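Local coordinates for protein oxidoreductase (Ralstonia eutropha, PDB 3HJ9) that binds flavin mononucleotide and probably works as an oxidoreductase of the nitroreductase family, at residues 95-107 with 113-125. Sequence-based numbering, arbitrary orientation.
Sequences DVYVALPAGLYRY and CLELKRAADLRSM
Strand 103-107 pairs antiparallel with strand 113-116, the N-to-C directions of these short segments 130° apart. Arg-106 and Glu-115 form a hydrogen-bonded pair, with Tyr-105/Leu-116 and Tyr-107/Leu-114 the non-hydrogen-bonded pairs beside it. At Leu-104 the register slips by one: its carbonyl O accepts from Lys-117 N (2.8 Å) and Arg-118 N (3.1 Å), a classic beta bulge, while Leu-104 N donates to Arg-118 O.

Leu-116 CD1 sits over one face of the Tyr-105 ring, 4.1 Å from its centroid, a CH-pi contact off-centre toward the rim. On the same side of the sheet, Leu-114 CD2 meets Val-98 CG2 at 3.8 Å. On the opposite face, Arg-106 and Glu-115 run side by side. A bend at chi3 (63°) turns the guanidinium so that NH2 donates to Glu-115 OE2 at 3.2 Å, a salt bridge made at the guanidinium edge, with the carboxylate plane turned 40° away; water 3 links Arg-106 NE to the same oxygen. Lys-117 CG packs at the edge of the Tyr-97 ring, and water 1 joins Lys-117 NZ to Tyr-97 OH.

Beyond the corner at 117, Pro-101 CG lies 3.7 Å from Arg-123 CZ, centred over the guanidinium face. That group grips Asp-121 side-on in a salt bridge, NE to OD1 and NH2 to OD2, with the carboxylate tilted out of line; Arg-123 N reaches OD1 from the opposite carboxylate face, closing an Asx turn. Water 2 bridges Leu-100 O, Ala-120 O and Leu-122 N.

Arg-19 also pairs with Asp-121. Leu-114 and Val-98 pack on Leu-69 of helix 62-73, Leu-122 touches His-196 of helix 190-196, and the hairpin lies in the antiparallel sheet between strands 28-30 and 94-100.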
loop_
_atom_site.group_PDB
_atom_site.type_symbol
_atom_site.label_atom_id
_atom_site.label_comp_id
_atom_site.label_asym_id
_atom_site.label_seq_id
_atom_site.Cartn_x
_atom_site.Cartn_y
_atom_site.Cartn_z
ATOM N N ASP A 95 1.318 -13.465 3.342
ATOM C CA ASP A 95 0.700 -14.520 2.570
ATOM C C ASP A 95 -0.740 -14.068 2.370
ATOM O O ASP A 95 -1.387 -13.555 3.297
ATOM C CB ASP A 95 0.686 -15.865 3.315
ATOM C CG ASP A 95 2.061 -16.498 3.455
ATOM O OD1 ASP A 95 2.970 -16.251 2.623
ATOM O OD2 ASP A 95 2.249 -17.275 4.422
ATOM N N VAL A 96 -1.247 -14.260 1.165
ATOM C CA VAL A 96 -2.578 -13.863 0.839
ATOM C C VAL A 96 -3.462 -15.087 0.860
ATOM O O VAL A 96 -3.204 -16.061 0.169
ATOM C CB VAL A 96 -2.649 -13.147 -0.514
ATOM C CG1 VAL A 96 -4.098 -12.840 -0.836
ATOM C CG2 VAL A 96 -1.830 -11.879 -0.459
ATOM N N TYR A 97 -4.526 -14.994 1.640
ATOM C CA TYR A 97 -5.534 -16.022 1.755
ATOM C C TYR A 97 -6.768 -15.499 1.075
ATOM O O TYR A 97 -6.985 -14.286 1.036
ATOM C CB TYR A 97 -5.832 -16.345 3.221
ATOM C CG TYR A 97 -4.762 -17.179 3.884
ATOM C CD1 TYR A 97 -3.569 -16.594 4.316
ATOM C CD2 TYR A 97 -4.935 -18.551 4.083
ATOM C CE1 TYR A 97 -2.580 -17.342 4.941
ATOM C CE2 TYR A 97 -3.961 -19.311 4.695
ATOM C CZ TYR A 97 -2.762 -18.709 5.099
ATOM O OH TYR A 97 -1.798 -19.471 5.692
ATOM N N VAL A 98 -7.596 -16.412 0.583
ATOM C CA VAL A 98 -8.836 -16.049 -0.108
ATOM C C VAL A 98 -9.997 -16.836 0.495
ATOM O O VAL A 98 -9.969 -18.070 0.459
ATOM C CB VAL A 98 -8.775 -16.379 -1.651
ATOM C CG1 VAL A 98 -9.889 -15.682 -2.377
ATOM C CG2 VAL A 98 -7.441 -15.997 -2.267
ATOM N N ALA A 99 -11.003 -16.138 1.042
ATOM C CA ALA A 99 -12.214 -16.800 1.561
ATOM C C ALA A 99 -13.210 -16.828 0.423
ATOM O O ALA A 99 -13.685 -15.766 0.001
ATOM C CB ALA A 99 -12.791 -16.077 2.778
ATOM N N LEU A 100 -13.457 -18.024 -0.125
ATOM C CA LEU A 100 -14.473 -18.244 -1.144
ATOM C C LEU A 100 -15.617 -19.030 -0.496
ATOM O O LEU A 100 -15.427 -19.641 0.578
ATOM C CB LEU A 100 -13.917 -19.055 -2.302
ATOM C CG LEU A 100 -12.872 -18.350 -3.166
ATOM C CD1 LEU A 100 -12.081 -19.404 -3.965
ATOM C CD2 LEU A 100 -13.522 -17.262 -4.071
ATOM N N PRO A 101 -16.800 -19.054 -1.143
ATOM C CA PRO A 101 -17.890 -19.895 -0.584
ATOM C C PRO A 101 -17.520 -21.396 -0.486
ATOM O O PRO A 101 -17.982 -22.076 0.424
ATOM C CB PRO A 101 -19.054 -19.688 -1.562
ATOM C CG PRO A 101 -18.779 -18.427 -2.298
ATOM C CD PRO A 101 -17.248 -18.258 -2.301
ATOM N N ALA A 102 -16.698 -21.896 -1.408
ATOM C CA ALA A 102 -16.250 -23.297 -1.382
ATOM C C ALA A 102 -15.086 -23.575 -0.417
ATOM O O ALA A 102 -14.745 -24.719 -0.224
ATOM C CB ALA A 102 -15.892 -23.765 -2.793
ATOM N N GLY A 103 -14.475 -22.548 0.180
ATOM C CA GLY A 103 -13.346 -22.775 1.072
ATOM C C GLY A 103 -12.402 -21.606 1.245
ATOM O O GLY A 103 -12.460 -20.647 0.465
ATOM N N LEU A 104 -11.584 -21.684 2.305
ATOM C CA LEU A 104 -10.509 -20.728 2.571
ATOM C C LEU A 104 -9.265 -21.308 1.901
ATOM O O LEU A 104 -8.863 -22.444 2.223
ATOM C CB LEU A 104 -10.239 -20.524 4.076
ATOM C CG LEU A 104 -9.031 -19.603 4.424
ATOM C CD1 LEU A 104 -9.300 -18.131 4.070
ATOM C CD2 LEU A 104 -8.626 -19.771 5.875
ATOM N N TYR A 105 -8.632 -20.518 1.037
ATOM C CA TYR A 105 -7.428 -20.917 0.318
ATOM C C TYR A 105 -6.260 -20.000 0.569
ATOM O O TYR A 105 -6.472 -18.840 0.866
ATOM C CB TYR A 105 -7.700 -20.926 -1.199
ATOM C CG TYR A 105 -8.622 -22.032 -1.627
ATOM C CD1 TYR A 105 -10.006 -21.906 -1.477
ATOM C CD2 TYR A 105 -8.120 -23.222 -2.146
ATOM C CE1 TYR A 105 -10.880 -22.967 -1.846
ATOM C CE2 TYR A 105 -8.978 -24.274 -2.530
ATOM C CZ TYR A 105 -10.335 -24.145 -2.384
ATOM O OH TYR A 105 -11.136 -25.190 -2.754
ATOM N N ARG A 106 -5.042 -20.534 0.435
ATOM C CA ARG A 106 -3.821 -19.743 0.466
ATOM C C ARG A 106 -3.320 -19.671 -0.986
ATOM O O ARG A 106 -3.198 -20.698 -1.674
ATOM C CB ARG A 106 -2.729 -20.338 1.355
ATOM C CG ARG A 106 -1.539 -19.384 1.563
ATOM C CD ARG A 106 -0.522 -19.950 2.502
ATOM N NE ARG A 106 0.066 -21.172 1.968
ATOM C CZ ARG A 106 0.797 -22.057 2.663
ATOM N NH1 ARG A 106 1.089 -21.883 3.959
ATOM N NH2 ARG A 106 1.264 -23.142 2.038
ATOM N N TYR A 107 -3.039 -18.448 -1.433
ATOM C CA TYR A 107 -2.472 -18.207 -2.745
ATOM C C TYR A 107 -0.975 -18.493 -2.704
ATOM O O TYR A 107 -0.272 -17.948 -1.871
ATOM C CB TYR A 107 -2.718 -16.766 -3.187
ATOM C CG TYR A 107 -2.057 -16.429 -4.486
ATOM C CD1 TYR A 107 -2.461 -17.039 -5.673
ATOM C CD2 TYR A 107 -1.036 -15.468 -4.555
ATOM C CE1 TYR A 107 -1.839 -16.716 -6.908
ATOM C CE2 TYR A 107 -0.436 -15.128 -5.787
ATOM C CZ TYR A 107 -0.836 -15.765 -6.952
ATOM O OH TYR A 107 -0.239 -15.452 -8.145
ATOM N N CYS A 113 -1.402 -20.734 -7.890
ATOM C CA CYS A 113 -2.552 -21.551 -7.589
ATOM C C CYS A 113 -2.996 -21.302 -6.156
ATOM O O CYS A 113 -2.262 -20.689 -5.375
ATOM C CB CYS A 113 -2.214 -23.020 -7.808
ATOM S SG CYS A 113 -0.982 -23.568 -6.683
ATOM N N LEU A 114 -4.172 -21.840 -5.849
ATOM C CA LEU A 114 -4.817 -21.777 -4.528
ATOM C C LEU A 114 -4.776 -23.174 -3.864
ATOM O O LEU A 114 -5.123 -24.156 -4.479
ATOM C CB LEU A 114 -6.262 -21.301 -4.700
ATOM C CG LEU A 114 -6.517 -19.861 -5.199
ATOM C CD1 LEU A 114 -8.012 -19.646 -5.536
ATOM C CD2 LEU A 114 -6.037 -18.924 -4.152
ATOM N N GLU A 115 -4.317 -23.233 -2.620
ATOM C CA GLU A 115 -4.197 -24.461 -1.818
ATOM C C GLU A 115 -5.196 -24.341 -0.672
ATOM O O GLU A 115 -5.228 -23.313 0.000
ATOM C CB GLU A 115 -2.788 -24.574 -1.247
ATOM C CG GLU A 115 -1.704 -24.740 -2.294
ATOM C CD GLU A 115 -0.268 -24.904 -1.698
ATOM O OE1 GLU A 115 0.400 -25.901 -2.071
ATOM O OE2 GLU A 115 0.186 -24.070 -0.863
ATOM N N LEU A 116 -6.031 -25.362 -0.490
ATOM C CA LEU A 116 -7.065 -25.368 0.568
ATOM C C LEU A 116 -6.437 -25.318 1.974
ATOM O O LEU A 116 -5.521 -26.080 2.271
ATOM C CB LEU A 116 -8.004 -26.575 0.412
ATOM C CG LEU A 116 -9.205 -26.712 1.366
ATOM C CD1 LEU A 116 -10.176 -25.554 1.175
ATOM C CD2 LEU A 116 -9.871 -28.082 1.129
ATOM N N LYS A 117 -6.881 -24.350 2.761
ATOM C CA LYS A 117 -6.494 -24.135 4.166
ATOM C C LYS A 117 -7.640 -24.619 5.066
ATOM O O LYS A 117 -7.381 -25.248 6.092
ATOM C CB LYS A 117 -6.224 -22.648 4.428
ATOM C CG LYS A 117 -5.781 -22.281 5.856
ATOM C CD LYS A 117 -4.393 -22.882 6.225
ATOM C CE LYS A 117 -4.171 -22.783 7.713
ATOM N NZ LYS A 117 -2.983 -23.494 8.237
ATOM N N ARG A 118 -8.890 -24.280 4.709
ATOM C CA ARG A 118 -10.075 -24.795 5.435
ATOM C C ARG A 118 -11.350 -24.945 4.572
ATOM O O ARG A 118 -11.788 -24.001 3.913
ATOM C CB ARG A 118 -10.332 -23.911 6.661
ATOM C CG ARG A 118 -11.190 -24.625 7.662
ATOM C CD ARG A 118 -11.431 -23.834 8.900
ATOM N NE ARG A 118 -12.325 -24.623 9.736
ATOM C CZ ARG A 118 -12.815 -24.258 10.914
ATOM N NH1 ARG A 118 -12.537 -23.075 11.460
ATOM N NH2 ARG A 118 -13.601 -25.103 11.555
ATOM N N ALA A 119 -11.963 -26.121 4.624
ATOM C CA ALA A 119 -13.200 -26.425 3.881
ATOM C C ALA A 119 -14.393 -25.825 4.632
ATOM O O ALA A 119 -15.169 -26.522 5.230
ATOM C CB ALA A 119 -13.361 -27.956 3.654
ATOM N N ALA A 120 -14.469 -24.504 4.610
ATOM C CA ALA A 120 -15.516 -23.724 5.260
ATOM C C ALA A 120 -15.566 -22.334 4.621
ATOM O O ALA A 120 -14.543 -21.845 4.060
ATOM C CB ALA A 120 -15.252 -23.601 6.752
ATOM N N ASP A 121 -16.730 -21.686 4.724
ATOM C CA ASP A 121 -16.961 -20.317 4.205
ATOM C C ASP A 121 -16.660 -19.316 5.318
ATOM O O ASP A 121 -17.480 -19.137 6.229
ATOM C CB ASP A 121 -18.406 -20.201 3.654
ATOM C CG ASP A 121 -18.775 -18.793 3.192
ATOM O OD1 ASP A 121 -17.929 -17.860 3.108
ATOM O OD2 ASP A 121 -19.962 -18.606 2.931
ATOM N N LEU A 122 -15.479 -18.673 5.225
ATOM C CA LEU A 122 -15.017 -17.690 6.226
ATOM C C LEU A 122 -15.165 -16.245 5.746
ATOM O O LEU A 122 -14.466 -15.339 6.215
ATOM C CB LEU A 122 -13.565 -17.975 6.650
ATOM C CG LEU A 122 -13.362 -19.202 7.535
ATOM C CD1 LEU A 122 -13.494 -20.482 6.756
ATOM C CD2 LEU A 122 -11.997 -19.126 8.176
ATOM N N ARG A 123 -16.080 -16.000 4.817
ATOM C CA ARG A 123 -16.290 -14.634 4.360
ATOM C C ARG A 123 -16.956 -13.827 5.483
ATOM O O ARG A 123 -17.810 -14.347 6.209
ATOM C CB ARG A 123 -17.134 -14.596 3.115
ATOM C CG ARG A 123 -16.414 -15.175 1.911
ATOM C CD ARG A 123 -17.352 -15.177 0.728
ATOM N NE ARG A 123 -18.477 -16.076 0.975
ATOM C CZ ARG A 123 -19.652 -16.048 0.351
ATOM N NH1 ARG A 123 -19.920 -15.172 -0.616
ATOM N NH2 ARG A 123 -20.580 -16.936 0.684
ATOM N N SER A 124 -16.574 -12.554 5.551
ATOM C CA SER A 124 -16.987 -11.592 6.574
ATOM C C SER A 124 -16.942 -12.149 8.018
ATOM O O SER A 124 -17.952 -12.223 8.724
ATOM C CB SER A 124 -18.302 -10.890 6.232
ATOM O OG SER A 124 -19.336 -11.823 6.098
HETATM N N MSE A 125 -15.728 -12.558 8.395
HETATM C CA MSE A 125 -15.402 -13.063 9.728
HETATM C C MSE A 125 -14.393 -12.108 10.376
HETATM O O MSE A 125 -13.555 -12.528 11.166
HETATM C CB MSE A 125 -14.844 -14.493 9.631
HETATM C CG MSE A 125 -15.813 -15.502 9.076
HETATM SE SE MSE A 125 -17.329 -15.754 10.256
HETATM C CE MSE A 125 -16.319 -16.268 11.812
HETATM O O HOH W 1 -1.410 -21.283 7.733
HETATM O O HOH W 2 -13.760 -19.363 2.976
HETATM O O HOH W 3 -0.226 -21.519 -0.798
#